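Local coordinates for sensor protein DivL (Caulobacter crescentus, PDB 4Q20) that is required for cell division and growth and catalyses phosphorylation of the cell-cycle regulator CtrA, at residues T87-A90 against R91-D95; T53-T56 against T57-Y61; G198-F201 against H202-A205. All blocks are in the same frame, centred on the assembly; numbering follows the deposited sequence.

Contact 1 of 3, residues T87-A90 against R91-D95; sequences TQLA and RSIDD
The carbonyl oxygen Q88 O is gripped twice by one residue a turn later: S92 N donates to it over 3.1 Å, and S92 OG donates to the same Q88 O, also at 3.1 Å. The two donors arrive from opposite faces of the carbonyl plane, the hydroxyl being tilted 30° out of it. This double hold depends on the serine torsion, which sets OG beside its own backbone N (chi1 -59°) and thus over the preceding turn. The buried hydroxyl thereby spends its hydrogen on the helix backbone. Regular bonds continue around it, R91 N to T87 O at 3.0 Å and D94 N to A90 O at 3.0 Å.

R91 bends back in the same direction, with CG beside the backbone N and the chain then extended as far as NE. Its guanidinium slides beneath the methyl group of T87, whose CG2 stands over one face near the rim, 3.1 Å from R91 NH2. The charged end is fixed by a further partner, a salt bridge from NH2 to E165, while the T87 hydroxyl bonds to R83 O. Since D95 is also hydrogen-bonded to H162, this helical face is tied to helix 153-170 of the ATPase-like domain.

The apolar face looks another way. L89 CD1 and I93 CD1 meet one turn apart at 4.2 Å; L89 also packs on L51 and P54 of helix 26-66, and on L55 of the second subunit, whose V47 lies against I93. Such a division of labour, with L89 and I93, four apart, facing the other helices and R91 and D95, also four apart, turned to the ATPase-like domain, is that of the second helix in the dimeric four-helix bundle of a HisKA domain.

Contact 2 of 3, residues T53-T56 against T57-Y61; sequences TPLT and TIIGY
L55 and I59 meet one turn apart on helix 26-66, the first helix of the HisKA hairpin, just after the kink at P54, the proline of the H-box. That box in histidine kinases carries the phosphoacceptor; here Y49, an autophosphorylation site that is unmodified in this structure, precedes the proline by five residues.

Backbone hydrogen bonds come first. The nitrogen of P54 cannot join the turn before it, but its carbonyl restores the regular pattern: I58 N reaches P54 O at 3.1 Å, in the carbonyl plane. The I58 side chain lies against the same carbonyl, its CG1, held beside the backbone N (chi1 -68°), coming to 3.4 Å from P54 O. I59 N to L55 O follows at 3.0 Å and is nearly straight, with 170° at the hydrogen, and G60 N closes on T56 O at 3.0 Å.

Apolar contacts form a second class. L55 CD1 lies 4.2 Å from I59 CG1, while I58 and I59 both pack on A86 of the second subunit.

Threonine side chains make up the third. T53 OG1 and T56 OG1 each bond back along the helix, to Y49 O and R52 O respectively. Within 57-61, a separate contact is made by the T57 methyl: CG2 sits in the plane of the Y61 ring, at the edge, 3.8 Å from Y61 CD2.

Contact 3 of 3, residues G198-F201 against H202-A205; sequences GVPF and HVQA
This is a local, largely apolar contact at a loop-to-helix junction, where the loop leaving strand 187-194 winds into the short helix 201-204 of the ATPase-like domain. V199 and V203 bring methyl groups together, V199 CG1 lying 3.4 Å from V203 CG2. The same V203 CG2 reaches over the P200 ring, 3.7 Å from P200 CD, so that one methyl fills the angle between valine and proline. It can do so because CG2 stands between the backbone N and the carbonyl carbon of V203, turned back to the incoming loop. V199 CG1 serves a second neighbour as well, the aliphatic Q204 CG at 3.7 Å.

The backbone makes the turn with bonds of the i to i+3 kind. V203 N donates to P200 O over 3.0 Å, from well above the carbonyl plane, and Q204 N donates to F201 O at 3.3 Å. A weak bond from Q204 N to P200 O is added to these. None is well aligned, as suits a single, loosely bonded turn rather than a full helix.

On its outer side, H202 folds its imidazole back on the proline, placing H202 NE2 3.7 Å from P200 CB; a chi1 of 56° swings the ring that way.

G198 ends the glycine-rich sequence corresponding to the G1 box of GHKL ATPases, a motif that in relatives borders the nucleotide site. From there the chain is anchored to the sheet: V199 N bonds to S241 OG, G198 pairs by backbone with P243, and V199 and Q204 rest on L239, so the short helix lies against strand 236-241, an outermost strand of the five-stranded mixed sheet within this chain.

Overall arrangement
Along the chain the order is contact 2, contact 1, contact 3. The first two belong to consecutive helices, 26-66 and 73-103, of one HisKA hairpin; their centres lie 14 Å apart, they touch directly where Q88 and L89 meet P54, and both reach the second subunit, so together they help build the dimeric bundle. Contact 3 belongs to the ATPase-like domain, beside its mixed sheet. It touches neither of the others: its centre is 24 Å from that of contact 1, on the opposite side of the chain's centre, and 29 Å from that of contact 2. The three thus sample both modules of a histidine kinase core, the dimerising helices and the nucleotide-binding type of domain.

Contact 1 of 3, residues T87-A90 against R91-D95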
# COMPACT_ATOMS: atom_id res chain seq x y z
N THR A 87 4.54 6.32 7.17
CA THR A 87 4.71 5.40 8.30
C THR A 87 3.34 4.71 8.59
O THR A 87 3.30 3.51 8.85
CB THR A 87 5.29 6.21 9.51
OG1 THR A 87 6.67 6.50 9.31
CG2 THR A 87 5.16 5.52 10.77
N GLN A 88 2.23 5.46 8.56
CA GLN A 88 0.89 4.89 8.77
C GLN A 88 0.53 3.87 7.66
O GLN A 88 -0.07 2.84 7.94
CB GLN A 88 -0.14 6.03 8.83
CG GLN A 88 -1.57 5.60 9.10
CD GLN A 88 -2.55 6.66 8.62
OE1 GLN A 88 -2.33 7.87 8.76
NE2 GLN A 88 -3.65 6.21 8.01
N LEU A 89 0.91 4.16 6.41
CA LEU A 89 0.67 3.28 5.27
C LEU A 89 1.46 1.95 5.48
O LEU A 89 0.87 0.87 5.41
CB LEU A 89 1.01 4.02 3.98
CG LEU A 89 0.79 3.35 2.60
CD1 LEU A 89 -0.32 2.32 2.62
CD2 LEU A 89 0.53 4.38 1.52
N ALA A 90 2.75 2.04 5.87
CA ALA A 90 3.64 0.93 6.22
C ALA A 90 3.04 0.04 7.33
O ALA A 90 3.06 -1.18 7.20
CB ALA A 90 5.00 1.47 6.66
N ARG A 91 2.49 0.63 8.39
CA ARG A 91 1.84 -0.11 9.48
C ARG A 91 0.60 -0.85 9.00
O ARG A 91 0.42 -2.00 9.38
CB ARG A 91 1.45 0.80 10.63
CG ARG A 91 2.64 1.36 11.36
CD ARG A 91 2.17 1.90 12.68
NE ARG A 91 3.03 2.99 13.13
CZ ARG A 91 2.74 4.28 12.99
NH1 ARG A 91 1.59 4.65 12.40
NH2 ARG A 91 3.58 5.20 13.44
N SER A 92 -0.22 -0.22 8.15
CA SER A 92 -1.40 -0.87 7.58
C SER A 92 -1.02 -2.13 6.78
O SER A 92 -1.67 -3.15 6.95
CB SER A 92 -2.20 0.10 6.71
OG SER A 92 -2.63 1.23 7.46
N ILE A 93 0.05 -2.06 5.96
CA ILE A 93 0.55 -3.20 5.17
C ILE A 93 1.09 -4.31 6.13
O ILE A 93 0.75 -5.49 5.97
CB ILE A 93 1.62 -2.77 4.14
CG1 ILE A 93 0.99 -1.80 3.09
CG2 ILE A 93 2.24 -4.02 3.47
CD1 ILE A 93 2.02 -1.19 2.12
N ASP A 94 1.86 -3.91 7.16
CA ASP A 94 2.36 -4.87 8.15
C ASP A 94 1.19 -5.55 8.88
O ASP A 94 1.24 -6.76 9.08
CB ASP A 94 3.31 -4.22 9.15
CG ASP A 94 4.72 -3.94 8.66
OD1 ASP A 94 5.11 -4.49 7.59
OD2 ASP A 94 5.44 -3.18 9.35
N ASP A 95 0.13 -4.80 9.21
CA ASP A 95 -1.07 -5.32 9.86
C ASP A 95 -1.79 -6.34 9.02
O ASP A 95 -2.21 -7.35 9.58
CB ASP A 95 -2.06 -4.21 10.21
CG ASP A 95 -1.61 -3.15 11.22
OD1 ASP A 95 -0.51 -3.32 11.82
OD2 ASP A 95 -2.32 -2.11 11.34

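Contact 2 of 3, residues T53-T56 against T57-Y61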
# COMPACT_ATOMS: atom_id res chain seq x y z
N THR A 53 -5.92 6.58 1.32
CA THR A 53 -6.06 7.74 2.22
C THR A 53 -4.65 8.31 2.63
O THR A 53 -4.41 9.48 2.36
CB THR A 53 -6.94 7.40 3.43
OG1 THR A 53 -8.18 6.86 2.95
CG2 THR A 53 -7.19 8.59 4.32
N PRO A 54 -3.69 7.54 3.22
CA PRO A 54 -2.36 8.11 3.51
C PRO A 54 -1.65 8.58 2.24
O PRO A 54 -0.85 9.50 2.29
CB PRO A 54 -1.60 6.95 4.16
CG PRO A 54 -2.61 6.02 4.61
CD PRO A 54 -3.74 6.12 3.66
N LEU A 55 -1.94 7.95 1.10
CA LEU A 55 -1.32 8.31 -0.18
C LEU A 55 -1.65 9.73 -0.62
O LEU A 55 -0.76 10.42 -1.13
CB LEU A 55 -1.71 7.36 -1.29
CG LEU A 55 -1.10 7.73 -2.64
CD1 LEU A 55 0.43 7.50 -2.68
CD2 LEU A 55 -1.86 7.09 -3.78
N THR A 56 -2.90 10.16 -0.45
CA THR A 56 -3.37 11.50 -0.79
C THR A 56 -2.55 12.55 -0.02
O THR A 56 -2.14 13.56 -0.59
CB THR A 56 -4.90 11.55 -0.51
OG1 THR A 56 -5.56 10.71 -1.47
CG2 THR A 56 -5.48 12.92 -0.59
N THR A 57 -2.26 12.27 1.26
CA THR A 57 -1.50 13.11 2.19
C THR A 57 -0.02 13.21 1.74
O THR A 57 0.55 14.31 1.73
CB THR A 57 -1.68 12.56 3.61
OG1 THR A 57 -3.08 12.54 3.91
CG2 THR A 57 -0.94 13.38 4.66
N ILE A 58 0.58 12.08 1.35
CA ILE A 58 1.96 11.99 0.86
C ILE A 58 2.12 12.81 -0.41
O ILE A 58 3.06 13.60 -0.48
CB ILE A 58 2.42 10.50 0.64
CG1 ILE A 58 2.54 9.75 1.95
CG2 ILE A 58 3.73 10.39 -0.15
CD1 ILE A 58 2.51 8.20 1.74
N ILE A 59 1.22 12.64 -1.40
CA ILE A 59 1.26 13.39 -2.67
C ILE A 59 1.12 14.88 -2.38
O ILE A 59 2.01 15.63 -2.77
CB ILE A 59 0.20 12.88 -3.71
CG1 ILE A 59 0.48 11.42 -4.19
CG2 ILE A 59 0.06 13.82 -4.90
CD1 ILE A 59 1.95 11.08 -4.76
N GLY A 60 0.05 15.27 -1.68
CA GLY A 60 -0.28 16.66 -1.36
C GLY A 60 0.85 17.42 -0.69
O GLY A 60 1.27 18.46 -1.18
N TYR A 61 1.40 16.87 0.38
CA TYR A 61 2.50 17.51 1.10
C TYR A 61 3.87 17.42 0.40
O TYR A 61 4.62 18.39 0.51
CB TYR A 61 2.61 16.99 2.51
CG TYR A 61 1.56 17.56 3.43
CD1 TYR A 61 1.59 18.91 3.79
CD2 TYR A 61 0.52 16.78 3.91
CE1 TYR A 61 0.63 19.44 4.64
CE2 TYR A 61 -0.45 17.31 4.75
CZ TYR A 61 -0.38 18.64 5.13
OH TYR A 61 -1.30 19.21 5.97

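Contact 3 of 3, residues G198-F201 against H202-A205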
# COMPACT_ATOMS: atom_id res chain seq x y z
N GLY A 198 -13.59 10.53 23.66
CA GLY A 198 -13.92 9.17 24.04
C GLY A 198 -14.54 8.42 22.88
O GLY A 198 -15.01 9.02 21.91
N VAL A 199 -14.52 7.09 22.98
CA VAL A 199 -15.14 6.21 22.01
C VAL A 199 -16.67 6.31 22.22
O VAL A 199 -17.13 6.08 23.34
CB VAL A 199 -14.60 4.78 22.21
CG1 VAL A 199 -15.13 3.83 21.14
CG2 VAL A 199 -13.08 4.76 22.25
N PRO A 200 -17.49 6.71 21.21
CA PRO A 200 -18.95 6.71 21.45
C PRO A 200 -19.44 5.30 21.76
O PRO A 200 -18.96 4.33 21.18
CB PRO A 200 -19.54 7.27 20.15
CG PRO A 200 -18.49 7.05 19.12
CD PRO A 200 -17.16 7.04 19.81
N PHE A 201 -20.39 5.19 22.71
CA PHE A 201 -20.96 3.95 23.23
C PHE A 201 -21.21 2.83 22.17
O PHE A 201 -20.92 1.66 22.44
CB PHE A 201 -22.27 4.25 24.00
CG PHE A 201 -23.03 2.99 24.31
CD1 PHE A 201 -22.60 2.13 25.33
CD2 PHE A 201 -24.08 2.57 23.50
CE1 PHE A 201 -23.23 0.91 25.56
CE2 PHE A 201 -24.71 1.34 23.72
CZ PHE A 201 -24.28 0.52 24.75
N HIS A 202 -21.81 3.18 21.01
CA HIS A 202 -22.19 2.21 19.98
C HIS A 202 -20.98 1.52 19.33
O HIS A 202 -21.12 0.38 18.90
CB HIS A 202 -23.09 2.83 18.90
CG HIS A 202 -22.53 4.04 18.21
ND1 HIS A 202 -21.98 3.95 16.94
CD2 HIS A 202 -22.51 5.33 18.61
CE1 HIS A 202 -21.62 5.18 16.62
NE2 HIS A 202 -21.91 6.05 17.60
N VAL A 203 -19.81 2.18 19.29
CA VAL A 203 -18.64 1.55 18.68
C VAL A 203 -17.77 0.85 19.76
O VAL A 203 -16.93 0.03 19.39
CB VAL A 203 -17.81 2.47 17.74
CG1 VAL A 203 -18.64 2.96 16.55
CG2 VAL A 203 -17.17 3.63 18.47
N GLN A 204 -18.02 1.11 21.06
CA GLN A 204 -17.26 0.52 22.18
C GLN A 204 -17.26 -1.03 22.21
O GLN A 204 -16.23 -1.63 22.55
CB GLN A 204 -17.76 1.08 23.51
CG GLN A 204 -16.96 2.29 23.97
CD GLN A 204 -17.43 2.88 25.29
OE1 GLN A 204 -17.99 3.98 25.34
NE2 GLN A 204 -17.15 2.19 26.40
N ALA A 205 -18.37 -1.65 21.80
CA ALA A 205 -18.53 -3.12 21.77
C ALA A 205 -17.78 -3.77 20.60
O ALA A 205 -17.45 -4.96 20.67
CB ALA A 205 -20.01 -3.49 21.70